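Local structure of benzyl alcohol dehydrogenase (1F8F) at residues T41-T46 and L364-K369. The protein catalyses the NAD-dependent oxidation of benzyl alcohol to benzaldehyde and, as a zinc-containing member of the medium-chain alcohol dehydrogenases, probably does so at a zinc ion. Residues are numbered along the deposited sequence; the frame is centred on the assembly and turned at random.
With ZN (zinc ion), chain B; NAD (nicotinamide-adenine-dinucleotide), chain F; EOH (ethanol), chain G.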
ATOM      1  N   THR A  41     -21.060 -31.039   4.756  1.00 23.95           N
ATOM      2  CA  THR A  41     -19.781 -30.735   4.157  1.00 25.54           C
ATOM      3  C   THR A  41     -19.925 -30.398   2.675  1.00 27.99           C
ATOM      4  O   THR A  41     -20.440 -31.241   1.944  1.00 24.76           O
ATOM      5  CB  THR A  41     -18.822 -31.934   4.201  1.00 23.93           C
ATOM      6  OG1 THR A  41     -18.614 -32.324   5.560  1.00 23.33           O
ATOM      7  CG2 THR A  41     -17.421 -31.646   3.646  1.00 23.97           C
ATOM      8  N   GLY A  42     -19.427 -29.231   2.274  1.00 25.91           N
ATOM      9  CA  GLY A  42     -19.501 -28.882   0.856  1.00 24.99           C
ATOM     10  C   GLY A  42     -18.652 -29.735  -0.056  1.00 26.93           C
ATOM     11  O   GLY A  42     -17.671 -30.336   0.389  1.00 27.01           O
ATOM     12  N   MET A  43     -18.959 -29.794  -1.350  1.00 27.55           N
ATOM     13  CA  MET A  43     -18.216 -30.534  -2.347  1.00 28.59           C
ATOM     14  C   MET A  43     -17.608 -29.541  -3.356  1.00 28.89           C
ATOM     15  O   MET A  43     -18.246 -28.644  -3.865  1.00 25.59           O
ATOM     16  CB  MET A  43     -19.022 -31.526  -3.194  1.00 26.64           C
ATOM     17  CG  MET A  43     -18.107 -32.372  -4.088  1.00 26.22           C
ATOM     18  SD  MET A  43     -19.136 -33.416  -5.208  1.00 27.91           S
ATOM     19  CE  MET A  43     -19.746 -34.601  -4.011  1.00 27.71           C
ATOM     20  N   CYS A  44     -16.349 -29.758  -3.652  1.00 33.61           N
ATOM     21  CA  CYS A  44     -15.534 -28.883  -4.493  1.00 35.27           C
ATOM     22  C   CYS A  44     -14.783 -29.708  -5.512  1.00 37.50           C
ATOM     23  O   CYS A  44     -14.340 -30.843  -5.368  1.00 37.66           O
ATOM     24  CB  CYS A  44     -14.640 -28.048  -3.568  1.00 35.70           C
ATOM     25  SG  CYS A  44     -13.144 -27.314  -4.234  1.00 32.38           S
ATOM     26  N   HIS A  45     -14.534 -29.080  -6.639  1.00 40.65           N
ATOM     27  CA  HIS A  45     -13.831 -29.567  -7.795  1.00 43.69           C
ATOM     28  C   HIS A  45     -12.565 -30.307  -7.429  1.00 43.59           C
ATOM     29  O   HIS A  45     -12.231 -31.398  -7.885  1.00 43.36           O
ATOM     30  CB  HIS A  45     -13.605 -28.339  -8.713  1.00 47.63           C
ATOM     31  CG  HIS A  45     -13.136 -28.820 -10.059  1.00 51.74           C
ATOM     32  ND1 HIS A  45     -11.936 -28.444 -10.619  1.00 53.10           N
ATOM     33  CD2 HIS A  45     -13.721 -29.704 -10.912  1.00 52.27           C
ATOM     34  CE1 HIS A  45     -11.792 -29.060 -11.784  1.00 53.59           C
ATOM     35  NE2 HIS A  45     -12.858 -29.823 -11.975  1.00 54.34           N
ATOM     36  N   THR A  46     -11.823 -29.722  -6.479  1.00 43.18           N
ATOM     37  CA  THR A  46     -10.635 -30.272  -5.900  1.00 40.65           C
ATOM     38  C   THR A  46     -10.828 -31.644  -5.291  1.00 40.92           C
ATOM     39  O   THR A  46      -9.868 -32.445  -5.386  1.00 40.57           O
ATOM     40  CB  THR A  46      -9.998 -29.280  -4.903  1.00 40.35           C
ATOM     41  OG1 THR A  46      -9.802 -28.005  -5.561  1.00 41.33           O
ATOM     42  CG2 THR A  46      -8.646 -29.816  -4.474  1.00 37.57           C
ATOM     43  N   LEU A 364     -24.059 -25.877  -8.919  1.00 32.09           N
ATOM     44  CA  LEU A 364     -22.971 -24.948  -8.657  1.00 31.25           C
ATOM     45  C   LEU A 364     -22.158 -25.372  -7.427  1.00 29.63           C
ATOM     46  O   LEU A 364     -20.950 -25.512  -7.515  1.00 28.70           O
ATOM     47  CB  LEU A 364     -23.409 -23.508  -8.436  1.00 30.53           C
ATOM     48  CG  LEU A 364     -23.733 -22.578  -9.600  1.00 30.34           C
ATOM     49  CD1 LEU A 364     -22.450 -22.133 -10.295  1.00 28.68           C
ATOM     50  CD2 LEU A 364     -24.668 -23.235 -10.611  1.00 28.30           C
ATOM     51  N   LYS A 365     -22.835 -25.533  -6.312  1.00 29.49           N
ATOM     52  CA  LYS A 365     -22.220 -25.955  -5.056  1.00 29.75           C
ATOM     53  C   LYS A 365     -23.028 -27.003  -4.293  1.00 25.78           C
ATOM     54  O   LYS A 365     -23.848 -26.661  -3.444  1.00 25.88           O
ATOM     55  CB  LYS A 365     -21.962 -24.703  -4.156  1.00 28.34           C
ATOM     56  CG  LYS A 365     -21.522 -24.988  -2.740  1.00 27.68           C
ATOM     57  CD  LYS A 365     -20.205 -25.790  -2.704  1.00 32.08           C
ATOM     58  CE  LYS A 365     -19.031 -25.018  -3.291  1.00 31.06           C
ATOM     59  NZ  LYS A 365     -17.762 -25.839  -3.314  1.00 30.96           N
ATOM     60  N   PRO A 366     -22.684 -28.261  -4.413  1.00 26.88           N
ATOM     61  CA  PRO A 366     -23.321 -29.335  -3.608  1.00 26.17           C
ATOM     62  C   PRO A 366     -22.909 -29.295  -2.158  1.00 25.93           C
ATOM     63  O   PRO A 366     -21.800 -28.852  -1.800  1.00 24.17           O
ATOM     64  CB  PRO A 366     -22.873 -30.612  -4.281  1.00 25.45           C
ATOM     65  CG  PRO A 366     -22.003 -30.265  -5.471  1.00 27.93           C
ATOM     66  CD  PRO A 366     -21.620 -28.802  -5.308  1.00 25.40           C
ATOM     67  N   ILE A 367     -23.739 -29.727  -1.222  1.00 27.39           N
ATOM     68  CA  ILE A 367     -23.559 -29.850   0.212  1.00 23.88           C
ATOM     69  C   ILE A 367     -24.099 -31.197   0.698  1.00 27.69           C
ATOM     70  O   ILE A 367     -25.236 -31.586   0.401  1.00 26.10           O
ATOM     71  CB  ILE A 367     -24.148 -28.752   1.085  1.00 23.04           C
ATOM     72  CG1 ILE A 367     -23.659 -27.350   0.676  1.00 21.82           C
ATOM     73  CG2 ILE A 367     -23.711 -29.014   2.542  1.00 18.67           C
ATOM     74  CD1 ILE A 367     -24.031 -26.197   1.591  1.00 18.15           C
ATOM     75  N   ILE A 368     -23.178 -32.091   1.066  1.00 28.64           N
ATOM     76  CA  ILE A 368     -23.518 -33.431   1.537  1.00 29.72           C
ATOM     77  C   ILE A 368     -24.019 -33.314   2.967  1.00 31.24           C
ATOM     78  O   ILE A 368     -23.251 -32.988   3.897  1.00 30.20           O
ATOM     79  CB  ILE A 368     -22.307 -34.405   1.393  1.00 29.51           C
ATOM     80  CG1 ILE A 368     -21.744 -34.415  -0.000  1.00 28.31           C
ATOM     81  CG2 ILE A 368     -22.759 -35.854   1.692  1.00 27.19           C
ATOM     82  CD1 ILE A 368     -20.546 -33.659  -0.465  1.00 36.23           C
ATOM     83  N   LYS A 369     -25.305 -33.531   3.197  1.00 33.16           N
ATOM     84  CA  LYS A 369     -25.888 -33.575   4.545  1.00 34.78           C
ATOM     85  C   LYS A 369     -25.514 -34.913   5.205  1.00 32.67           C
ATOM     86  O   LYS A 369     -25.745 -35.934   4.577  1.00 31.37           O
ATOM     87  CB  LYS A 369     -27.388 -33.457   4.632  1.00 35.70           C
ATOM     88  CG  LYS A 369     -27.972 -32.070   4.486  1.00 39.97           C
ATOM     89  CD  LYS A 369     -29.503 -32.183   4.717  1.00 44.82           C
ATOM     90  CE  LYS A 369     -30.178 -30.966   4.099  1.00 48.37           C
ATOM     91  NZ  LYS A 369     -31.403 -30.560   4.852  1.00 49.85           N
TER
HETATM   92 ZN    ZN B 372     -11.687 -26.413  -2.532  1.00 42.42          ZN
HETATM   93  PA  NAD F 375     -16.823 -25.147 -11.220  1.00 46.37           P
HETATM   94  O1A NAD F 375     -18.027 -24.961 -10.350  1.00 44.19           O
HETATM   95  O2A NAD F 375     -16.743 -26.372 -12.028  1.00 44.45           O
HETATM   96  O5B NAD F 375     -16.545 -23.834 -12.068  1.00 47.34           O
HETATM   97  C5B NAD F 375     -15.661 -23.572 -13.184  1.00 50.03           C
HETATM   98  C4B NAD F 375     -16.436 -23.031 -14.377  1.00 50.64           C
HETATM   99  O4B NAD F 375     -15.524 -22.907 -15.519  1.00 51.73           O
HETATM  100  C3B NAD F 375     -17.626 -23.867 -14.877  1.00 50.24           C
HETATM  101  O3B NAD F 375     -18.862 -23.182 -14.721  1.00 47.30           O
HETATM  102  C2B NAD F 375     -17.377 -24.116 -16.362  1.00 50.76           C
HETATM  103  O2B NAD F 375     -18.523 -23.962 -17.209  1.00 49.44           O
HETATM  104  C1B NAD F 375     -16.324 -23.040 -16.680  1.00 52.24           C
HETATM  105  N9A NAD F 375     -15.461 -23.347 -17.815  1.00 53.28           N
HETATM  106  C8A NAD F 375     -14.692 -24.460 -18.039  1.00 54.10           C
HETATM  107  N7A NAD F 375     -14.020 -24.406 -19.189  1.00 54.32           N
HETATM  108  C5A NAD F 375     -14.396 -23.191 -19.736  1.00 54.44           C
HETATM  109  C6A NAD F 375     -14.049 -22.541 -20.935  1.00 54.81           C
HETATM  110  N6A NAD F 375     -13.205 -23.011 -21.848  1.00 55.88           N
HETATM  111  N1A NAD F 375     -14.598 -21.321 -21.164  1.00 54.60           N
HETATM  112  C2A NAD F 375     -15.469 -20.804 -20.243  1.00 53.81           C
HETATM  113  N3A NAD F 375     -15.846 -21.321 -19.112  1.00 53.41           N
HETATM  114  C4A NAD F 375     -15.284 -22.527 -18.914  1.00 53.26           C
HETATM  115  O3  NAD F 375     -15.543 -25.089 -10.211  1.00 46.51           O
HETATM  116  PN  NAD F 375     -15.385 -24.130  -8.946  1.00 46.55           P
HETATM  117  O1N NAD F 375     -15.908 -22.783  -9.240  1.00 47.16           O
HETATM  118  O2N NAD F 375     -16.010 -24.766  -7.778  1.00 47.84           O
HETATM  119  O5D NAD F 375     -13.762 -24.148  -8.829  1.00 50.15           O
HETATM  120  C5D NAD F 375     -12.993 -23.317  -9.714  1.00 51.48           C
HETATM  121  C4D NAD F 375     -11.565 -23.700  -9.858  1.00 53.76           C
HETATM  122  O4D NAD F 375     -10.718 -23.125  -8.811  1.00 53.56           O
HETATM  123  C3D NAD F 375     -11.112 -25.154 -10.031  1.00 53.88           C
HETATM  124  O3D NAD F 375      -9.902 -25.165 -10.813  1.00 54.37           O
HETATM  125  C2D NAD F 375     -10.714 -25.480  -8.585  1.00 54.07           C
HETATM  126  O2D NAD F 375      -9.959 -26.673  -8.439  1.00 54.23           O
HETATM  127  C1D NAD F 375      -9.888 -24.205  -8.353  1.00 53.90           C
HETATM  128  N1N NAD F 375      -9.728 -23.952  -6.924  1.00 52.71           N
HETATM  129  C2N NAD F 375      -8.651 -23.204  -6.574  1.00 51.52           C
HETATM  130  C3N NAD F 375      -8.482 -22.888  -5.239  1.00 49.08           C
HETATM  131  C7N NAD F 375      -7.288 -22.014  -4.717  1.00 46.25           C
HETATM  132  O7N NAD F 375      -7.182 -21.800  -3.511  1.00 38.94           O
HETATM  133  N7N NAD F 375      -6.436 -21.544  -5.697  1.00 44.05           N
HETATM  134  C4N NAD F 375      -9.431 -23.307  -4.261  1.00 50.33           C
HETATM  135  C5N NAD F 375     -10.699 -23.532  -4.840  1.00 51.45           C
HETATM  136  C6N NAD F 375     -10.931 -23.882  -6.154  1.00 52.04           C
HETATM  137  C1  EOH G 374      -8.374 -25.830  -2.876  1.00 50.90           C
HETATM  138  C2  EOH G 374      -7.115 -25.647  -3.614  1.00 49.99           C
HETATM  139  O   EOH G 374      -9.507 -26.368  -3.557  1.00 45.96           O
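Two bends in the Lys365 chain (chi2 60°, chi3 64°) fold its ammonium back to Met43, while an extended first torsion in Met43 (chi1 -173°) and a turn at chi3 carry CE to Ile368. These side chains meet beside an antiparallel strand pair in the GroES-like catalytic domain of a zinc alcohol dehydrogenase, where the C-terminal strand 365-369 returns to strand 33-42. The register rests on Thr41 and Ile368, a hydrogen-bonded pair: Thr41 N donates to Ile368 O at 3.1 Å, and Ile368 N returns a bond to Thr41 O at 3.0 Å. Gly42 and Ile367 follow as a non-hydrogen-bonded pair, and beyond the strand end Met43 N reaches Pro366 O at 3.0 Å. Lys365 NZ then binds Met43 O at 2.9 Å from above the carbonyl plane and also forms a salt bridge with Glu66, so two acceptors hold this buried charge. Met43 CE meets Ile368 CD1 at 3.8 Å, its CB lies against Pro366 CG, and Ile351 and Ala354 of helix 351-360 pack on the same apolar patch. The pairing thereby ties the C-terminal strand to the active-site turn, in which Cys44, the N-cap of helix 45-51, binds zinc with His65 and Cys173. Beyond it, Thr46 OG1 accepts from NAD O2D and donates to the ethanol O at 2.6 Å, the same oxygen that sits 2.4 Å from the zinc.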